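Long-range contact in uncharacterized protein conserved in bacteria with a cystatin-like fold (Silicibacter pomeroyi, PDB 3FLJ), which is of unknown function but has a cystatin-like fold and belongs to the SnoaL-like family, whose members typically enclose a pocket between a curved sheet and helices: residues K56-H70 / V141-S155. Numbering follows the deposited sequence.
Sequences KTWTGRDPVAAVLGH and VMTDARFLKYREALS
The C-terminal tail docks on the edge of the sheet and on helix 61-74, combining a single beta bridge with an aromatic cluster of W58, F147 and H70. W58 and L154 face each other in the bridge: T57 N donates to S155 O (2.8 Å), S155 N returns a bond to T57 O, and T59 N reaches A153 O. The W58 indole lies between L154 CD1, 3.5 Å from the centroid of its five-membered ring, and V67 CG2 on the opposite face. F147 turns its edge to the six-membered ring of W58 in an offset edge-to-face pair, planes 80° apart, and meets H70 rim to rim. Replacing W58 by an alanine is likely to leave L154 CD1 and the F147 edge without their aromatic partner. Nearer the start of the helix, P63 CA sits over the centre of the Y150 ring, 4.0 Å from its centroid. H70 NE2 donates a nearly straight bond to the anti lone pair of D144 OD2 (2.8 Å, 168°); R146 NH2 takes the syn side in a salt bridge, so two donors grip OD2, while R146 N caps OD1 from above the carboxylate plane. R146 also forms a salt bridge with E36 of helix 36-40, where H40 NE2 is hydrogen-bonded to D62 OD1. Strand 58-59 pairs with strand 47-50, while V67 and H70 touch M137 of helix 127-143.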
ATOM      1  N   LYS A  56     -11.294  -1.645  -9.773  1.00 46.26           N
ATOM      2  CA  LYS A  56     -12.747  -1.515  -9.710  1.00 46.07           C
ATOM      3  C   LYS A  56     -13.135  -1.008  -8.313  1.00 45.48           C
ATOM      4  O   LYS A  56     -12.275  -0.871  -7.431  1.00 44.56           O
ATOM      5  CB  LYS A  56     -13.397  -2.875 -10.002  1.00 46.55           C
ATOM      6  CG  LYS A  56     -13.146  -3.468 -11.394  1.00 50.22           C
ATOM      7  CD  LYS A  56     -13.835  -2.661 -12.493  1.00 53.55           C
ATOM      8  CE  LYS A  56     -13.550  -3.206 -13.884  1.00 55.49           C
ATOM      9  NZ  LYS A  56     -14.130  -2.318 -14.934  1.00 57.20           N
ATOM     10  N   THR A  57     -14.427  -0.726  -8.141  1.00 44.56           N
ATOM     11  CA  THR A  57     -14.982  -0.213  -6.896  1.00 43.90           C
ATOM     12  C   THR A  57     -16.278  -0.938  -6.561  1.00 43.52           C
ATOM     13  O   THR A  57     -17.166  -1.044  -7.424  1.00 42.77           O
ATOM     14  CB  THR A  57     -15.281   1.317  -7.009  1.00 44.50           C
ATOM     15  OG1 THR A  57     -14.102   2.015  -7.429  1.00 46.62           O
ATOM     16  CG2 THR A  57     -15.767   1.910  -5.667  1.00 43.77           C
ATOM     17  N   TRP A  58     -16.357  -1.455  -5.329  1.00 42.77           N
ATOM     18  CA  TRP A  58     -17.588  -2.000  -4.751  1.00 42.41           C
ATOM     19  C   TRP A  58     -18.195  -0.841  -3.942  1.00 42.98           C
ATOM     20  O   TRP A  58     -17.499  -0.257  -3.104  1.00 42.20           O
ATOM     21  CB  TRP A  58     -17.317  -3.150  -3.790  1.00 41.99           C
ATOM     22  CG  TRP A  58     -16.830  -4.402  -4.401  1.00 42.81           C
ATOM     23  CD1 TRP A  58     -15.537  -4.790  -4.534  1.00 42.37           C
ATOM     24  CD2 TRP A  58     -17.634  -5.477  -4.906  1.00 42.14           C
ATOM     25  NE1 TRP A  58     -15.479  -6.033  -5.105  1.00 44.36           N
ATOM     26  CE2 TRP A  58     -16.747  -6.484  -5.345  1.00 43.26           C
ATOM     27  CE3 TRP A  58     -19.022  -5.683  -5.040  1.00 42.84           C
ATOM     28  CZ2 TRP A  58     -17.192  -7.697  -5.912  1.00 43.85           C
ATOM     29  CZ3 TRP A  58     -19.474  -6.897  -5.608  1.00 42.44           C
ATOM     30  CH2 TRP A  58     -18.555  -7.887  -6.029  1.00 42.25           C
ATOM     31  N   THR A  59     -19.478  -0.537  -4.174  1.00 43.63           N
ATOM     32  CA  THR A  59     -20.184   0.563  -3.511  1.00 43.56           C
ATOM     33  C   THR A  59     -21.382   0.045  -2.707  1.00 43.46           C
ATOM     34  O   THR A  59     -22.166  -0.750  -3.217  1.00 42.22           O
ATOM     35  CB  THR A  59     -20.631   1.631  -4.530  1.00 44.95           C
ATOM     36  OG1 THR A  59     -19.480   2.110  -5.244  1.00 43.88           O
ATOM     37  CG2 THR A  59     -21.327   2.822  -3.826  1.00 44.29           C
ATOM     38  N   GLY A  60     -21.499   0.497  -1.455  1.00 43.84           N
ATOM     39  CA  GLY A  60     -22.612   0.141  -0.556  1.00 44.17           C
ATOM     40  C   GLY A  60     -22.155  -0.660   0.648  1.00 44.10           C
ATOM     41  O   GLY A  60     -21.356  -1.579   0.488  1.00 44.25           O
ATOM     42  N   ARG A  61     -22.695  -0.329   1.826  1.00 44.83           N
ATOM     43  CA  ARG A  61     -22.305  -1.004   3.071  0.50 46.36           C
ATOM     44  C   ARG A  61     -22.588  -2.515   3.061  1.00 45.76           C
ATOM     45  O   ARG A  61     -21.751  -3.277   3.542  1.00 45.95           O
ATOM     46  CB  ARG A  61     -22.887  -0.335   4.335  0.50 46.12           C
ATOM     47  CG  ARG A  61     -24.410  -0.244   4.428  0.50 47.75           C
ATOM     48  CD  ARG A  61     -24.895  -0.022   5.869  0.50 49.76           C
ATOM     49  NE  ARG A  61     -24.488   1.270   6.440  0.50 55.08           N
ATOM     50  CZ  ARG A  61     -25.255   2.359   6.639  0.50 53.63           C
ATOM     51  NH1 ARG A  61     -26.560   2.409   6.325  0.50 54.19           N
ATOM     52  NH2 ARG A  61     -24.686   3.450   7.176  0.50 54.14           N
ATOM     53  N   ASP A  62     -23.731  -2.942   2.507  1.00 45.98           N
ATOM     54  CA  ASP A  62     -24.064  -4.384   2.427  1.00 46.23           C
ATOM     55  C   ASP A  62     -23.067  -5.189   1.565  1.00 45.86           C
ATOM     56  O   ASP A  62     -22.463  -6.140   2.077  1.00 45.51           O
ATOM     57  CB  ASP A  62     -25.525  -4.625   2.007  1.00 47.78           C
ATOM     58  CG  ASP A  62     -26.537  -4.241   3.076  1.00 51.22           C
ATOM     59  OD1 ASP A  62     -26.175  -3.690   4.134  1.00 56.04           O
ATOM     60  OD2 ASP A  62     -27.736  -4.489   2.833  1.00 55.65           O
ATOM     61  N   PRO A  63     -22.893  -4.829   0.274  1.00 45.69           N
ATOM     62  CA  PRO A  63     -21.882  -5.548  -0.513  1.00 44.75           C
ATOM     63  C   PRO A  63     -20.419  -5.418  -0.016  1.00 44.42           C
ATOM     64  O   PRO A  63     -19.682  -6.411  -0.059  1.00 43.51           O
ATOM     65  CB  PRO A  63     -22.060  -4.980  -1.932  1.00 45.53           C
ATOM     66  CG  PRO A  63     -22.832  -3.758  -1.800  1.00 46.86           C
ATOM     67  CD  PRO A  63     -23.651  -3.875  -0.567  1.00 46.24           C
ATOM     68  N   VAL A  64     -20.028  -4.235   0.472  1.00 43.59           N
ATOM     69  CA  VAL A  64     -18.646  -4.013   0.961  1.00 43.87           C
ATOM     70  C   VAL A  64     -18.338  -4.861   2.201  1.00 44.58           C
ATOM     71  O   VAL A  64     -17.261  -5.455   2.276  1.00 45.53           O
ATOM     72  CB  VAL A  64     -18.328  -2.510   1.159  1.00 42.65           C
ATOM     73  CG1 VAL A  64     -17.002  -2.291   1.911  1.00 42.15           C
ATOM     74  CG2 VAL A  64     -18.321  -1.814  -0.209  1.00 41.02           C
ATOM     75  N   ALA A  65     -19.278  -4.914   3.151  1.00 44.35           N
ATOM     76  CA  ALA A  65     -19.121  -5.733   4.372  1.00 44.16           C
ATOM     77  C   ALA A  65     -18.944  -7.229   4.015  1.00 44.33           C
ATOM     78  O   ALA A  65     -18.110  -7.908   4.612  1.00 44.78           O
ATOM     79  CB  ALA A  65     -20.305  -5.525   5.339  1.00 43.21           C
ATOM     80  N   ALA A  66     -19.725  -7.706   3.037  1.00 43.87           N
ATOM     81  CA  ALA A  66     -19.630  -9.080   2.506  1.00 43.43           C
ATOM     82  C   ALA A  66     -18.278  -9.361   1.862  1.00 42.57           C
ATOM     83  O   ALA A  66     -17.687 -10.408   2.119  1.00 43.26           O
ATOM     84  CB  ALA A  66     -20.766  -9.372   1.517  1.00 43.69           C
ATOM     85  N   VAL A  67     -17.786  -8.422   1.051  1.00 42.31           N
ATOM     86  CA  VAL A  67     -16.474  -8.547   0.406  1.00 42.80           C
ATOM     87  C   VAL A  67     -15.375  -8.586   1.469  1.00 43.45           C
ATOM     88  O   VAL A  67     -14.530  -9.475   1.430  1.00 44.33           O
ATOM     89  CB  VAL A  67     -16.211  -7.430  -0.671  1.00 43.22           C
ATOM     90  CG1 VAL A  67     -14.789  -7.524  -1.240  1.00 42.37           C
ATOM     91  CG2 VAL A  67     -17.221  -7.549  -1.797  1.00 42.26           C
ATOM     92  N   LEU A  68     -15.421  -7.658   2.433  1.00 43.06           N
ATOM     93  CA  LEU A  68     -14.424  -7.607   3.523  1.00 43.41           C
ATOM     94  C   LEU A  68     -14.427  -8.866   4.397  1.00 44.36           C
ATOM     95  O   LEU A  68     -13.353  -9.305   4.833  1.00 46.06           O
ATOM     96  CB  LEU A  68     -14.587  -6.340   4.378  1.00 44.11           C
ATOM     97  CG  LEU A  68     -14.219  -5.020   3.684  1.00 43.56           C
ATOM     98  CD1 LEU A  68     -14.743  -3.824   4.500  1.00 45.89           C
ATOM     99  CD2 LEU A  68     -12.692  -4.906   3.463  1.00 45.31           C
ATOM    100  N   GLY A  69     -15.621  -9.423   4.639  1.00 43.57           N
ATOM    101  CA  GLY A  69     -15.786 -10.707   5.333  1.00 44.51           C
ATOM    102  C   GLY A  69     -15.028 -11.829   4.624  1.00 44.74           C
ATOM    103  O   GLY A  69     -14.306 -12.585   5.280  1.00 44.30           O
ATOM    104  N   HIS A  70     -15.163 -11.898   3.290  1.00 45.24           N
ATOM    105  CA  HIS A  70     -14.425 -12.879   2.466  1.00 45.18           C
ATOM    106  C   HIS A  70     -12.914 -12.655   2.471  1.00 45.12           C
ATOM    107  O   HIS A  70     -12.172 -13.627   2.526  1.00 46.12           O
ATOM    108  CB  HIS A  70     -14.947 -12.943   1.022  1.00 45.56           C
ATOM    109  CG  HIS A  70     -16.269 -13.633   0.895  1.00 43.75           C
ATOM    110  ND1 HIS A  70     -16.435 -14.963   1.210  1.00 44.34           N
ATOM    111  CD2 HIS A  70     -17.477 -13.191   0.475  1.00 46.46           C
ATOM    112  CE1 HIS A  70     -17.692 -15.312   0.996  1.00 44.57           C
ATOM    113  NE2 HIS A  70     -18.347 -14.253   0.552  1.00 41.63           N
ATOM    114  N   VAL A 141     -16.551 -15.255  -4.107  1.00 41.01           N
ATOM    115  CA  VAL A 141     -17.611 -14.364  -4.614  1.00 41.69           C
ATOM    116  C   VAL A 141     -18.564 -15.088  -5.554  1.00 41.34           C
ATOM    117  O   VAL A 141     -19.780 -14.925  -5.427  1.00 42.39           O
ATOM    118  CB  VAL A 141     -17.013 -13.075  -5.254  1.00 42.25           C
ATOM    119  CG1 VAL A 141     -18.076 -12.262  -5.995  1.00 44.26           C
ATOM    120  CG2 VAL A 141     -16.359 -12.239  -4.155  1.00 42.71           C
HETATM  121  N   MSE A 142     -18.005 -15.893  -6.459  1.00 40.68           N
HETATM  122  CA  MSE A 142     -18.786 -16.709  -7.412  0.50 40.36           C
HETATM  123  C   MSE A 142     -19.672 -17.715  -6.660  1.00 40.61           C
HETATM  124  O   MSE A 142     -20.819 -17.942  -7.046  1.00 40.77           O
HETATM  125  CB  MSE A 142     -17.886 -17.510  -8.389  0.50 40.13           C
HETATM  126  CG  MSE A 142     -18.633 -18.061  -9.631  0.50 41.72           C
HETATM  127 SE   MSE A 142     -18.109 -19.842 -10.329  0.38 39.29          SE
HETATM  128  CE  MSE A 142     -16.133 -19.661 -10.223  0.50 51.81           C
ATOM    129  N   THR A 143     -19.113 -18.340  -5.613  1.00 39.29           N
ATOM    130  CA  THR A 143     -19.834 -19.375  -4.824  1.00 39.38           C
ATOM    131  C   THR A 143     -20.911 -18.799  -3.918  1.00 37.44           C
ATOM    132  O   THR A 143     -21.963 -19.404  -3.754  1.00 36.39           O
ATOM    133  CB  THR A 143     -18.849 -20.256  -3.996  1.00 39.72           C
ATOM    134  OG1 THR A 143     -17.893 -20.830  -4.891  1.00 42.71           O
ATOM    135  CG2 THR A 143     -19.573 -21.397  -3.222  1.00 37.44           C
ATOM    136  N   ASP A 144     -20.631 -17.641  -3.324  1.00 37.91           N
ATOM    137  CA  ASP A 144     -21.561 -16.976  -2.414  1.00 38.95           C
ATOM    138  C   ASP A 144     -22.740 -16.448  -3.245  1.00 38.38           C
ATOM    139  O   ASP A 144     -22.603 -15.428  -3.922  1.00 38.50           O
ATOM    140  CB  ASP A 144     -20.818 -15.871  -1.649  1.00 38.08           C
ATOM    141  CG  ASP A 144     -21.662 -15.191  -0.596  1.00 42.01           C
ATOM    142  OD1 ASP A 144     -22.890 -15.384  -0.521  1.00 38.88           O
ATOM    143  OD2 ASP A 144     -21.066 -14.423   0.166  1.00 43.45           O
ATOM    144  N   ALA A 145     -23.877 -17.157  -3.157  1.00 38.91           N
ATOM    145  CA  ALA A 145     -25.118 -16.843  -3.913  1.00 40.51           C
ATOM    146  C   ALA A 145     -25.702 -15.428  -3.710  1.00 41.75           C
ATOM    147  O   ALA A 145     -26.411 -14.934  -4.592  1.00 41.66           O
ATOM    148  CB  ALA A 145     -26.193 -17.900  -3.673  1.00 39.27           C
ATOM    149  N   ARG A 146     -25.394 -14.789  -2.574  1.00 42.72           N
ATOM    150  CA  ARG A 146     -25.790 -13.382  -2.306  1.00 44.65           C
ATOM    151  C   ARG A 146     -25.206 -12.392  -3.322  1.00 45.76           C
ATOM    152  O   ARG A 146     -25.792 -11.334  -3.556  1.00 46.34           O
ATOM    153  CB  ARG A 146     -25.322 -12.913  -0.935  1.00 44.87           C
ATOM    154  CG  ARG A 146     -25.887 -13.688   0.257  1.00 47.26           C
ATOM    155  CD  ARG A 146     -25.378 -13.119   1.565  1.00 46.94           C
ATOM    156  NE  ARG A 146     -23.916 -13.059   1.623  1.00 51.85           N
ATOM    157  CZ  ARG A 146     -23.180 -12.706   2.677  1.00 52.48           C
ATOM    158  NH1 ARG A 146     -23.737 -12.416   3.854  1.00 57.60           N
ATOM    159  NH2 ARG A 146     -21.855 -12.706   2.561  1.00 48.48           N
ATOM    160  N   PHE A 147     -24.053 -12.732  -3.900  1.00 46.93           N
ATOM    161  CA  PHE A 147     -23.417 -11.899  -4.913  1.00 48.51           C
ATOM    162  C   PHE A 147     -24.145 -11.767  -6.249  1.00 50.29           C
ATOM    163  O   PHE A 147     -23.715 -10.942  -7.026  1.00 50.97           O
ATOM    164  CB  PHE A 147     -21.910 -12.196  -5.050  1.00 47.40           C
ATOM    165  CG  PHE A 147     -21.100 -11.589  -3.949  1.00 46.70           C
ATOM    166  CD1 PHE A 147     -20.943 -12.255  -2.734  1.00 47.76           C
ATOM    167  CD2 PHE A 147     -20.555 -10.298  -4.094  1.00 46.61           C
ATOM    168  CE1 PHE A 147     -20.210 -11.671  -1.671  1.00 50.00           C
ATOM    169  CE2 PHE A 147     -19.833  -9.697  -3.044  1.00 48.38           C
ATOM    170  CZ  PHE A 147     -19.656 -10.393  -1.824  1.00 48.18           C
ATOM    171  N   LEU A 148     -25.198 -12.559  -6.524  1.00 51.34           N
ATOM    172  CA  LEU A 148     -26.080 -12.361  -7.712  1.00 52.36           C
ATOM    173  C   LEU A 148     -26.668 -10.933  -7.641  1.00 53.01           C
ATOM    174  O   LEU A 148     -26.614 -10.193  -8.625  1.00 53.80           O
ATOM    175  CB  LEU A 148     -27.239 -13.377  -7.765  1.00 53.13           C
ATOM    176  CG  LEU A 148     -28.094 -13.448  -9.056  1.00 52.67           C
ATOM    177  CD1 LEU A 148     -27.293 -14.092 -10.185  1.00 56.80           C
ATOM    178  CD2 LEU A 148     -29.391 -14.214  -8.830  1.00 53.81           C
ATOM    179  N   LYS A 149     -27.197 -10.571  -6.467  1.00 53.01           N
ATOM    180  CA  LYS A 149     -27.685  -9.211  -6.184  1.00 53.67           C
ATOM    181  C   LYS A 149     -26.514  -8.198  -6.116  1.00 54.35           C
ATOM    182  O   LYS A 149     -26.587  -7.142  -6.737  1.00 55.81           O
ATOM    183  CB  LYS A 149     -28.478  -9.154  -4.870  1.00 53.37           C
ATOM    184  N   TYR A 150     -25.435  -8.537  -5.410  1.00 53.90           N
ATOM    185  CA  TYR A 150     -24.305  -7.596  -5.235  1.00 54.33           C
ATOM    186  C   TYR A 150     -23.458  -7.262  -6.484  1.00 54.90           C
ATOM    187  O   TYR A 150     -22.742  -6.265  -6.439  1.00 54.75           O
ATOM    188  CB  TYR A 150     -23.406  -7.986  -4.051  1.00 53.81           C
ATOM    189  CG  TYR A 150     -24.084  -8.142  -2.682  1.00 53.89           C
ATOM    190  CD1 TYR A 150     -25.178  -7.331  -2.284  1.00 53.80           C
ATOM    191  CD2 TYR A 150     -23.558  -9.041  -1.727  1.00 53.21           C
ATOM    192  CE1 TYR A 150     -25.769  -7.467  -0.998  1.00 52.79           C
ATOM    193  CE2 TYR A 150     -24.139  -9.181  -0.437  1.00 52.03           C
ATOM    194  CZ  TYR A 150     -25.238  -8.387  -0.083  1.00 54.77           C
ATOM    195  OH  TYR A 150     -25.816  -8.511   1.165  1.00 57.82           O
ATOM    196  N   ARG A 151     -23.565  -8.040  -7.580  1.00 55.66           N
ATOM    197  CA  ARG A 151     -22.854  -7.774  -8.894  1.00 56.24           C
ATOM    198  C   ARG A 151     -23.012  -6.337  -9.374  1.00 53.48           C
ATOM    199  O   ARG A 151     -22.051  -5.735  -9.862  1.00 52.68           O
ATOM    200  CB  ARG A 151     -23.389  -8.631 -10.080  1.00 57.44           C
ATOM    201  CG  ARG A 151     -23.358 -10.106  -9.902  1.00 59.95           C
ATOM    202  CD  ARG A 151     -23.598 -10.934 -11.123  1.00 60.47           C
ATOM    203  NE  ARG A 151     -22.532 -10.848 -12.125  1.00 67.11           N
ATOM    204  CZ  ARG A 151     -22.324 -11.731 -13.116  1.00 68.83           C
ATOM    205  NH1 ARG A 151     -23.064 -12.855 -13.259  1.00 70.74           N
ATOM    206  NH2 ARG A 151     -21.316 -11.509 -13.969  1.00 69.91           N
ATOM    207  N   GLU A 152     -24.253  -5.838  -9.257  1.00 51.41           N
ATOM    208  CA  GLU A 152     -24.637  -4.452  -9.603  1.00 49.38           C
ATOM    209  C   GLU A 152     -23.854  -3.373  -8.839  1.00 48.35           C
ATOM    210  O   GLU A 152     -23.689  -2.273  -9.353  1.00 49.31           O
ATOM    211  CB  GLU A 152     -26.146  -4.245  -9.380  1.00 50.39           C
ATOM    212  N   ALA A 153     -23.386  -3.700  -7.627  1.00 46.61           N
ATOM    213  CA  ALA A 153     -22.567  -2.804  -6.793  1.00 46.06           C
ATOM    214  C   ALA A 153     -21.097  -2.633  -7.238  1.00 45.11           C
ATOM    215  O   ALA A 153     -20.407  -1.765  -6.683  1.00 43.08           O
ATOM    216  CB  ALA A 153     -22.607  -3.259  -5.341  1.00 44.86           C
ATOM    217  N   LEU A 154     -20.630  -3.450  -8.196  1.00 45.03           N
ATOM    218  CA  LEU A 154     -19.260  -3.397  -8.722  1.00 46.08           C
ATOM    219  C   LEU A 154     -19.209  -2.524  -9.978  1.00 46.94           C
ATOM    220  O   LEU A 154     -20.011  -2.726 -10.897  1.00 47.49           O
ATOM    221  CB  LEU A 154     -18.758  -4.804  -9.072  1.00 45.00           C
ATOM    222  CG  LEU A 154     -17.286  -4.988  -9.445  1.00 45.91           C
ATOM    223  CD1 LEU A 154     -16.364  -4.658  -8.252  1.00 42.78           C
ATOM    224  CD2 LEU A 154     -17.057  -6.425  -9.952  1.00 46.54           C
ATOM    225  N   SER A 155     -18.264  -1.582 -10.020  1.00 47.30           N
ATOM    226  CA  SER A 155     -18.096  -0.665 -11.161  1.00 48.31           C
ATOM    227  C   SER A 155     -16.643  -0.249 -11.369  1.00 50.13           C
ATOM    228  O   SER A 155     -15.750  -0.518 -10.548  1.00 49.08           O
ATOM    229  CB  SER A 155     -18.951   0.591 -10.942  1.00 49.13           C
ATOM    230  OG  SER A 155     -18.450   1.382  -9.864  1.00 50.28           O
ATOM    231  OXT SER A 155     -16.364   0.411 -12.383  1.00 51.73           O
TER
HETATM  232  O   HOH W   1     -14.314   0.528 -14.195  1.00 58.97           O
HETATM  233  O   HOH W   2     -14.028   1.766 -10.438  1.00 59.43           O
HETATM  234  O   HOH W   3     -19.507   0.666  -7.565  1.00 37.16           O
HETATM  235  O   HOH W   4     -28.279  -6.665   1.286  1.00 64.69           O
HETATM  236  O   HOH W   5     -18.737 -12.275   3.875  1.00 48.15           O